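Local coordinates for protein Two-component response regulator, LuxR family (Aurantimonas sp., PDB 3CZ5) that probably binds DNA and regulates transcription as a LuxR-family two-component response regulator, represented here by its receiver domain, at residues Met9-His14 with Asp53-Asp58; Ile16-Tyr21 with Glu36-Gly41. All blocks are in the same frame, centred on the assembly; numbering follows the deposited sequence.

Both contacts lie in the CheY-like receiver domain, their centres about 6 Å apart. Interaction 1 pairs strand 6-11 with strand 54-57 in the core of the parallel sheet; interaction 2 joins helix 15-25 to the end of strand 31-37 at the surface. Along the chain, interaction 2 is nested inside the loop that interaction 1 closes. Strand 6-11 has strand 31-37 on one side and strand 54-57 on the other, so the two contacts share one sheet. They meet where Arg18 NH1 bonds to Asp12 O and where Ala37 N pairs with Leu10 O. The fold thereby ties the acidic cluster around Asp58, the predicted phosphorylation site, to the first beta-alpha-beta unit.

Interaction 1: Met9-His14 with Asp53-Asp58; sequences MLVDDH and DIVVMD. With PO4 (phosphate ion), chain F.
Asp12 and Asp58 bring their carboxylates together just past the ends of two parallel strands, with the carboxylate planes turned 76° apart. The OD1 branch of Asp12 does the touching, 2.6 Å from Asp58 OD2; at this resolution so short a distance is uncertain. Asp13 approaches the same oxygen, its OD1 lying 2.9 Å from Asp58 OD2. Its CG sits between the backbone N and the carbonyl carbon, and this rotation (chi1 44°) places the carboxylate beside Asp58. Asp58 OD1 forms a salt bridge to Lys108, and a bound phosphate, probably from the crystallisation liquor, lies near its side chain. Behind this cluster the strands are joined by four backbone hydrogen bonds, among them Val56 N to Met9 O at 2.8 Å and Val11 N to Val56 O at 2.9 Å. On one face, Val11 lies between Val55 and Met57, its CG2 meeting Val55 CG2 at 4.2 Å, while helix 40-48 packs against this face through Ala43, Leu46 and Tyr47. The opposite face carries Leu10, whose CD1 reaches Val56 CB at 4.4 Å. Phosphate F, probably also from the liquor, lies at the edge of the His14 ring, its bond to ND1 weak and doubtful. Three carboxylates gathered at the carboxyl ends of the strands are consistent with the acidic pocket of receiver domains, in which relatives bind magnesium beside the phosphorylated aspartate, here probably Asp58; such a cluster would probably favour a bound cation, and Lys108 probably offsets part of its charge.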
ATOM      1  N   MET A   9      -5.545  -1.970   7.234  1.00 22.05           N
ATOM      2  CA  MET A   9      -6.513  -2.502   6.302  1.00 19.64           C
ATOM      3  C   MET A   9      -5.799  -3.097   5.065  1.00 22.64           C
ATOM      4  O   MET A   9      -4.832  -2.474   4.562  1.00 25.29           O
ATOM      5  CB  MET A   9      -7.373  -1.365   5.840  1.00 16.33           C
ATOM      6  CG  MET A   9      -8.455  -1.754   4.757  1.00 15.40           C
ATOM      7  SD  MET A   9      -9.678  -0.385   4.591  1.00 12.25           S
ATOM      8  CE  MET A   9     -10.978  -1.413   4.080  1.00 16.91           C
ATOM      9  N   LEU A  10      -6.231  -4.279   4.605  1.00 20.52           N
ATOM     10  CA  LEU A  10      -5.693  -4.904   3.429  1.00 21.01           C
ATOM     11  C   LEU A  10      -6.731  -4.944   2.357  1.00 21.89           C
ATOM     12  O   LEU A  10      -7.850  -5.428   2.568  1.00 21.39           O
ATOM     13  CB  LEU A  10      -5.340  -6.378   3.651  1.00 21.89           C
ATOM     14  CG  LEU A  10      -3.899  -6.768   3.875  1.00 34.45           C
ATOM     15  CD1 LEU A  10      -3.585  -5.877   5.027  1.00 22.07           C
ATOM     16  CD2 LEU A  10      -3.865  -8.174   4.281  1.00 19.85           C
ATOM     17  N   VAL A  11      -6.342  -4.532   1.163  1.00 22.28           N
ATOM     18  CA  VAL A  11      -7.278  -4.511   0.078  1.00 21.82           C
ATOM     19  C   VAL A  11      -6.539  -5.267  -0.970  1.00 21.74           C
ATOM     20  O   VAL A  11      -5.543  -4.795  -1.428  1.00 22.59           O
ATOM     21  CB  VAL A  11      -7.443  -3.059  -0.373  1.00 22.62           C
ATOM     22  CG1 VAL A  11      -8.313  -2.923  -1.595  1.00  2.03           C
ATOM     23  CG2 VAL A  11      -7.973  -2.211   0.784  1.00  3.85           C
ATOM     24  N   ASP A  12      -7.015  -6.453  -1.286  1.00 21.66           N
ATOM     25  CA  ASP A  12      -6.478  -7.364  -2.265  1.00 22.85           C
ATOM     26  C   ASP A  12      -7.678  -8.228  -2.703  1.00 22.79           C
ATOM     27  O   ASP A  12      -8.509  -8.596  -1.892  1.00 24.56           O
ATOM     28  CB  ASP A  12      -5.519  -8.248  -1.537  1.00 25.66           C
ATOM     29  CG  ASP A  12      -4.603  -8.956  -2.438  1.00 43.03           C
ATOM     30  OD1 ASP A  12      -4.850  -8.933  -3.646  1.00 28.58           O
ATOM     31  OD2 ASP A  12      -3.595  -9.504  -1.946  1.00 29.32           O
ATOM     32  N   ASP A  13      -7.816  -8.534  -3.969  1.00 22.27           N
ATOM     33  CA  ASP A  13      -8.881  -9.443  -4.427  1.00 22.99           C
ATOM     34  C   ASP A  13      -8.392 -10.888  -4.437  1.00 22.36           C
ATOM     35  O   ASP A  13      -9.031 -11.723  -4.974  1.00 20.76           O
ATOM     36  CB  ASP A  13      -9.282  -9.066  -5.864  1.00 24.30           C
ATOM     37  CG  ASP A  13      -8.051  -8.779  -6.766  1.00 50.75           C
ATOM     38  OD1 ASP A  13      -7.114  -8.009  -6.394  1.00 23.35           O
ATOM     39  OD2 ASP A  13      -8.018  -9.371  -7.866  1.00 26.54           O
ATOM     40  N   HIS A  14      -7.214 -11.144  -3.882  1.00 23.25           N
ATOM     41  CA  HIS A  14      -6.673 -12.469  -3.848  1.00 24.04           C
ATOM     42  C   HIS A  14      -6.776 -13.058  -2.408  1.00 23.64           C
ATOM     43  O   HIS A  14      -5.845 -13.069  -1.565  1.00 25.39           O
ATOM     44  CB  HIS A  14      -5.249 -12.446  -4.456  1.00 25.01           C
ATOM     45  CG  HIS A  14      -5.259 -12.350  -5.963  1.00 25.81           C
ATOM     46  ND1 HIS A  14      -5.270 -13.457  -6.791  1.00 24.57           N
ATOM     47  CD2 HIS A  14      -5.175 -11.272  -6.779  1.00 24.72           C
ATOM     48  CE1 HIS A  14      -5.211 -13.059  -8.042  1.00 24.11           C
ATOM     49  NE2 HIS A  14      -5.146 -11.742  -8.059  1.00 22.85           N
ATOM     50  N   ASP A  53      -4.720   3.031  10.571  1.00 26.66           N
ATOM     51  CA  ASP A  53      -3.555   3.824  10.611  1.00 26.86           C
ATOM     52  C   ASP A  53      -2.868   3.737   9.296  1.00 27.38           C
ATOM     53  O   ASP A  53      -2.022   4.559   9.008  1.00 30.54           O
ATOM     54  CB  ASP A  53      -2.633   3.292  11.665  1.00 28.41           C
ATOM     55  CG  ASP A  53      -3.224   3.395  13.043  1.00 42.88           C
ATOM     56  OD1 ASP A  53      -3.629   4.513  13.409  1.00 31.64           O
ATOM     57  OD2 ASP A  53      -3.278   2.389  13.796  1.00 30.92           O
ATOM     58  N   ILE A  54      -3.183   2.748   8.492  1.00 24.68           N
ATOM     59  CA  ILE A  54      -2.484   2.599   7.226  1.00 24.28           C
ATOM     60  C   ILE A  54      -3.227   1.579   6.464  1.00 24.01           C
ATOM     61  O   ILE A  54      -3.623   0.521   7.037  1.00 24.65           O
ATOM     62  CB  ILE A  54      -1.058   2.021   7.368  1.00 25.17           C
ATOM     63  CG1 ILE A  54      -0.398   1.894   6.000  1.00 13.10           C
ATOM     64  CG2 ILE A  54      -1.024   0.570   7.990  1.00 12.86           C
ATOM     65  CD1 ILE A  54       1.164   2.104   6.067  1.00 24.68           C
ATOM     66  N   VAL A  55      -3.414   1.857   5.179  1.00 22.87           N
ATOM     67  CA  VAL A  55      -4.006   0.851   4.310  1.00 22.59           C
ATOM     68  C   VAL A  55      -2.984   0.335   3.322  1.00 22.11           C
ATOM     69  O   VAL A  55      -2.190   1.105   2.817  1.00 22.75           O
ATOM     70  CB  VAL A  55      -5.268   1.382   3.630  1.00 23.51           C
ATOM     71  CG1 VAL A  55      -5.275   2.886   3.594  1.00 17.38           C
ATOM     72  CG2 VAL A  55      -5.460   0.764   2.265  1.00 17.88           C
ATOM     73  N   VAL A  56      -2.947  -0.981   3.141  1.00 21.45           N
ATOM     74  CA  VAL A  56      -2.150  -1.638   2.106  1.00 21.23           C
ATOM     75  C   VAL A  56      -2.980  -2.210   0.961  1.00 21.75           C
ATOM     76  O   VAL A  56      -3.812  -3.099   1.175  1.00 21.88           O
ATOM     77  CB  VAL A  56      -1.461  -2.864   2.630  1.00 21.36           C
ATOM     78  CG1 VAL A  56      -0.825  -3.675   1.431  1.00 18.25           C
ATOM     79  CG2 VAL A  56      -0.442  -2.479   3.690  1.00 19.65           C
ATOM     80  N   MET A  57      -2.693  -1.775  -0.269  1.00 21.89           N
ATOM     81  CA  MET A  57      -3.592  -2.023  -1.456  1.00 19.31           C
ATOM     82  C   MET A  57      -2.887  -2.584  -2.700  1.00 17.54           C
ATOM     83  O   MET A  57      -1.785  -2.138  -2.990  1.00 18.31           O
ATOM     84  CB  MET A  57      -4.214  -0.675  -1.862  1.00 16.94           C
ATOM     85  CG  MET A  57      -5.650  -0.830  -2.056  1.00 27.76           C
ATOM     86  SD  MET A  57      -6.629   0.579  -2.350  1.00 13.53           S
ATOM     87  CE  MET A  57      -7.755  -0.362  -3.287  1.00 27.15           C
ATOM     88  N   ASP A  58      -3.502  -3.502  -3.451  1.00 15.07           N
ATOM     89  CA  ASP A  58      -2.987  -3.825  -4.742  1.00 15.93           C
ATOM     90  C   ASP A  58      -3.010  -2.598  -5.683  1.00 18.18           C
ATOM     91  O   ASP A  58      -3.711  -1.580  -5.483  1.00 18.27           O
ATOM     92  CB  ASP A  58      -3.908  -4.784  -5.417  1.00 17.24           C
ATOM     93  CG  ASP A  58      -3.844  -6.155  -4.848  1.00 54.59           C
ATOM     94  OD1 ASP A  58      -3.030  -6.389  -3.893  1.00 19.13           O
ATOM     95  OD2 ASP A  58      -4.626  -6.987  -5.409  1.00 20.36           O
TER
HETATM   96  P   PO4 F 202      -6.011 -16.798  -4.536  1.00  2.00           P
HETATM   97  O1  PO4 F 202      -5.924 -16.869  -6.033  1.00 11.20           O
HETATM   98  O2  PO4 F 202      -4.736 -17.101  -3.822  1.00 10.01           O
HETATM   99  O3  PO4 F 202      -6.106 -15.290  -4.510  1.00 10.27           O
HETATM  100  O4  PO4 F 202      -7.224 -17.550  -4.082  1.00  9.60           O

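Interaction 2: Ile16-Tyr21 with Glu36-Gly41; sequences IVREGY and EAADAG. With PO4 (phosphate ion), chain F.
The first beta-alpha-beta unit of the receiver domain, strand 6-11, helix 15-25 and strand 31-37, is tied together here by Arg18 on the helix and Glu36 on the strand. Both side chains start toward the opposing segment. Arg18 presents a guanidinium edge to one oxygen: NE lies 3.1 Å from Glu36 OE1 and NH2 lies 3.3 Å from the same OE1. Both bonds of this salt bridge are weak and bent, and the guanidinium and carboxylate planes stand 64° apart. Arg18 CG lies anti to the backbone N (chi1 -163°), and the bend at chi3 (55°) brings the NE and NH2 edge to Glu36; NH1, on another side of the group, bonds to Asp12 O, in the loop after strand 6-11. Glu19 crosses Glu36 at about a right angle, its OE2 3.1 Å from Glu36 OE2. This like-charged approach is probably eased by Arg18 and by Arg22, which pairs with Glu19. At the start of the helix, Val17 N makes a weak bond to O2 of phosphate F, 3.5 Å away. One arginine thus links helix, strand end and preceding loop across the surface of a right-handed beta-alpha-beta crossover, the repeating element of the CheY-like alpha/beta fold.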
ATOM      1  N   ILE A  16      -6.755 -15.713  -0.687  1.00 17.52           N
ATOM      2  CA  ILE A  16      -5.756 -16.500   0.041  1.00 17.04           C
ATOM      3  C   ILE A  16      -4.355 -15.903   0.147  1.00 15.45           C
ATOM      4  O   ILE A  16      -3.773 -15.907   1.227  1.00 15.56           O
ATOM      5  CB  ILE A  16      -5.669 -17.850  -0.554  1.00 18.20           C
ATOM      6  CG1 ILE A  16      -7.117 -18.341  -0.716  1.00  2.46           C
ATOM      7  CG2 ILE A  16      -4.777 -18.794   0.311  1.00  2.05           C
ATOM      8  CD1 ILE A  16      -7.106 -19.755  -0.982  1.00 18.87           C
ATOM      9  N   VAL A  17      -3.802 -15.381  -0.935  1.00 13.41           N
ATOM     10  CA  VAL A  17      -2.604 -14.601  -0.708  1.00 13.10           C
ATOM     11  C   VAL A  17      -2.893 -13.478   0.289  1.00 15.35           C
ATOM     12  O   VAL A  17      -2.004 -13.043   1.050  1.00 15.27           O
ATOM     13  CB  VAL A  17      -1.928 -14.016  -2.027  1.00 12.03           C
ATOM     14  CG1 VAL A  17      -2.267 -14.858  -3.196  1.00 38.25           C
ATOM     15  CG2 VAL A  17      -2.350 -12.579  -2.294  1.00 38.25           C
ATOM     16  N   ARG A  18      -4.110 -12.940   0.295  1.00 17.19           N
ATOM     17  CA  ARG A  18      -4.318 -11.781   1.192  1.00 17.27           C
ATOM     18  C   ARG A  18      -4.023 -12.271   2.568  1.00 16.95           C
ATOM     19  O   ARG A  18      -3.279 -11.623   3.346  1.00 16.17           O
ATOM     20  CB  ARG A  18      -5.729 -11.333   1.171  1.00 18.36           C
ATOM     21  CG  ARG A  18      -5.881  -9.973   1.718  1.00 23.87           C
ATOM     22  CD  ARG A  18      -7.305  -9.560   1.468  1.00 20.37           C
ATOM     23  NE  ARG A  18      -8.223 -10.537   2.028  1.00 24.04           N
ATOM     24  CZ  ARG A  18      -9.299 -10.944   1.383  1.00 22.58           C
ATOM     25  NH1 ARG A  18      -9.487 -10.450   0.159  1.00 23.69           N
ATOM     26  NH2 ARG A  18     -10.157 -11.804   1.943  1.00 22.05           N
ATOM     27  N   GLU A  19      -4.568 -13.461   2.858  1.00 17.55           N
ATOM     28  CA  GLU A  19      -4.370 -14.038   4.191  1.00 19.27           C
ATOM     29  C   GLU A  19      -2.865 -14.325   4.530  1.00 19.58           C
ATOM     30  O   GLU A  19      -2.438 -14.114   5.679  1.00 20.55           O
ATOM     31  CB  GLU A  19      -5.206 -15.291   4.406  1.00 20.38           C
ATOM     32  CG  GLU A  19      -5.836 -15.296   5.757  1.00 43.77           C
ATOM     33  CD  GLU A  19      -6.793 -14.106   5.915  1.00 24.63           C
ATOM     34  OE1 GLU A  19      -7.425 -13.723   4.856  1.00 44.89           O
ATOM     35  OE2 GLU A  19      -6.917 -13.564   7.080  1.00 44.47           O
ATOM     36  N   GLY A  20      -2.091 -14.810   3.547  1.00 17.01           N
ATOM     37  CA  GLY A  20      -0.722 -15.022   3.737  1.00 16.12           C
ATOM     38  C   GLY A  20      -0.059 -13.724   4.147  1.00 17.34           C
ATOM     39  O   GLY A  20       0.805 -13.686   5.024  1.00 16.94           O
ATOM     40  N   TYR A  21      -0.434 -12.635   3.512  1.00 19.81           N
ATOM     41  CA  TYR A  21       0.187 -11.383   3.882  1.00 21.31           C
ATOM     42  C   TYR A  21      -0.321 -10.886   5.201  1.00 22.65           C
ATOM     43  O   TYR A  21       0.431 -10.247   5.951  1.00 23.30           O
ATOM     44  CB  TYR A  21      -0.039 -10.327   2.841  1.00 21.87           C
ATOM     45  CG  TYR A  21       0.758 -10.546   1.606  1.00 29.73           C
ATOM     46  CD1 TYR A  21       2.075 -10.768   1.712  1.00 20.73           C
ATOM     47  CD2 TYR A  21       0.182 -10.501   0.348  1.00 21.36           C
ATOM     48  CE1 TYR A  21       2.848 -10.959   0.644  1.00 30.94           C
ATOM     49  CE2 TYR A  21       0.959 -10.681  -0.783  1.00 31.27           C
ATOM     50  CZ  TYR A  21       2.321 -10.920  -0.604  1.00 22.17           C
ATOM     51  OH  TYR A  21       3.212 -11.159  -1.638  1.00 32.20           O
ATOM     52  N   GLU A  36     -10.317  -6.506   6.088  1.00 20.27           N
ATOM     53  CA  GLU A  36      -9.880  -6.972   4.784  1.00 19.80           C
ATOM     54  C   GLU A  36     -10.879  -6.632   3.632  1.00 21.36           C
ATOM     55  O   GLU A  36     -12.089  -6.955   3.692  1.00 22.44           O
ATOM     56  CB  GLU A  36      -9.637  -8.448   4.849  1.00 18.63           C
ATOM     57  CG  GLU A  36      -8.438  -8.785   5.573  1.00 47.29           C
ATOM     58  CD  GLU A  36      -8.186 -10.242   5.450  1.00 21.37           C
ATOM     59  OE1 GLU A  36      -9.146 -10.919   5.005  1.00 47.91           O
ATOM     60  OE2 GLU A  36      -7.071 -10.706   5.795  1.00 47.52           O
ATOM     61  N   ALA A  37     -10.394  -5.983   2.581  1.00 21.51           N
ATOM     62  CA  ALA A  37     -11.285  -5.574   1.457  1.00 21.16           C
ATOM     63  C   ALA A  37     -10.890  -6.235   0.149  1.00 20.40           C
ATOM     64  O   ALA A  37      -9.755  -6.629  -0.044  1.00 19.86           O
ATOM     65  CB  ALA A  37     -11.316  -4.054   1.294  1.00 21.13           C
ATOM     66  N   ALA A  38     -11.829  -6.367  -0.769  1.00 20.92           N
ATOM     67  CA  ALA A  38     -11.527  -7.112  -1.997  1.00 19.72           C
ATOM     68  C   ALA A  38     -11.584  -6.272  -3.223  1.00 19.13           C
ATOM     69  O   ALA A  38     -11.352  -6.828  -4.274  1.00 20.96           O
ATOM     70  CB  ALA A  38     -12.521  -8.204  -2.160  1.00 20.04           C
ATOM     71  N   ASP A  39     -12.028  -5.010  -3.124  1.00 17.71           N
ATOM     72  CA  ASP A  39     -11.986  -4.039  -4.222  1.00 17.64           C
ATOM     73  C   ASP A  39     -12.059  -2.645  -3.673  1.00 18.20           C
ATOM     74  O   ASP A  39     -12.172  -2.447  -2.469  1.00 17.22           O
ATOM     75  CB  ASP A  39     -13.202  -4.198  -5.085  1.00 17.92           C
ATOM     76  CG  ASP A  39     -14.486  -4.172  -4.256  1.00 26.22           C
ATOM     77  OD1 ASP A  39     -14.725  -3.206  -3.483  1.00 18.16           O
ATOM     78  OD2 ASP A  39     -15.277  -5.116  -4.409  1.00 19.26           O
ATOM     79  N   ALA A  40     -12.081  -1.668  -4.572  1.00 19.26           N
ATOM     80  CA  ALA A  40     -11.986  -0.276  -4.162  1.00 19.87           C
ATOM     81  C   ALA A  40     -13.181   0.172  -3.363  1.00 22.20           C
ATOM     82  O   ALA A  40     -13.038   0.962  -2.409  1.00 22.25           O
ATOM     83  CB  ALA A  40     -11.812   0.617  -5.367  1.00 18.57           C
ATOM     84  N   GLY A  41     -14.368  -0.275  -3.782  1.00 23.70           N
ATOM     85  CA  GLY A  41     -15.583   0.218  -3.165  1.00 25.92           C
ATOM     86  C   GLY A  41     -15.574  -0.090  -1.680  1.00 28.81           C
ATOM     87  O   GLY A  41     -15.702   0.829  -0.823  1.00 29.42           O
TER
HETATM   88  P   PO4 F 202      -6.011 -16.798  -4.536  1.00  2.00           P
HETATM   89  O1  PO4 F 202      -5.924 -16.869  -6.033  1.00 11.20           O
HETATM   90  O2  PO4 F 202      -4.736 -17.101  -3.822  1.00 10.01           O
HETATM   91  O3  PO4 F 202      -6.106 -15.290  -4.510  1.00 10.27           O
HETATM   92  O4  PO4 F 202      -7.224 -17.550  -4.082  1.00  9.60           O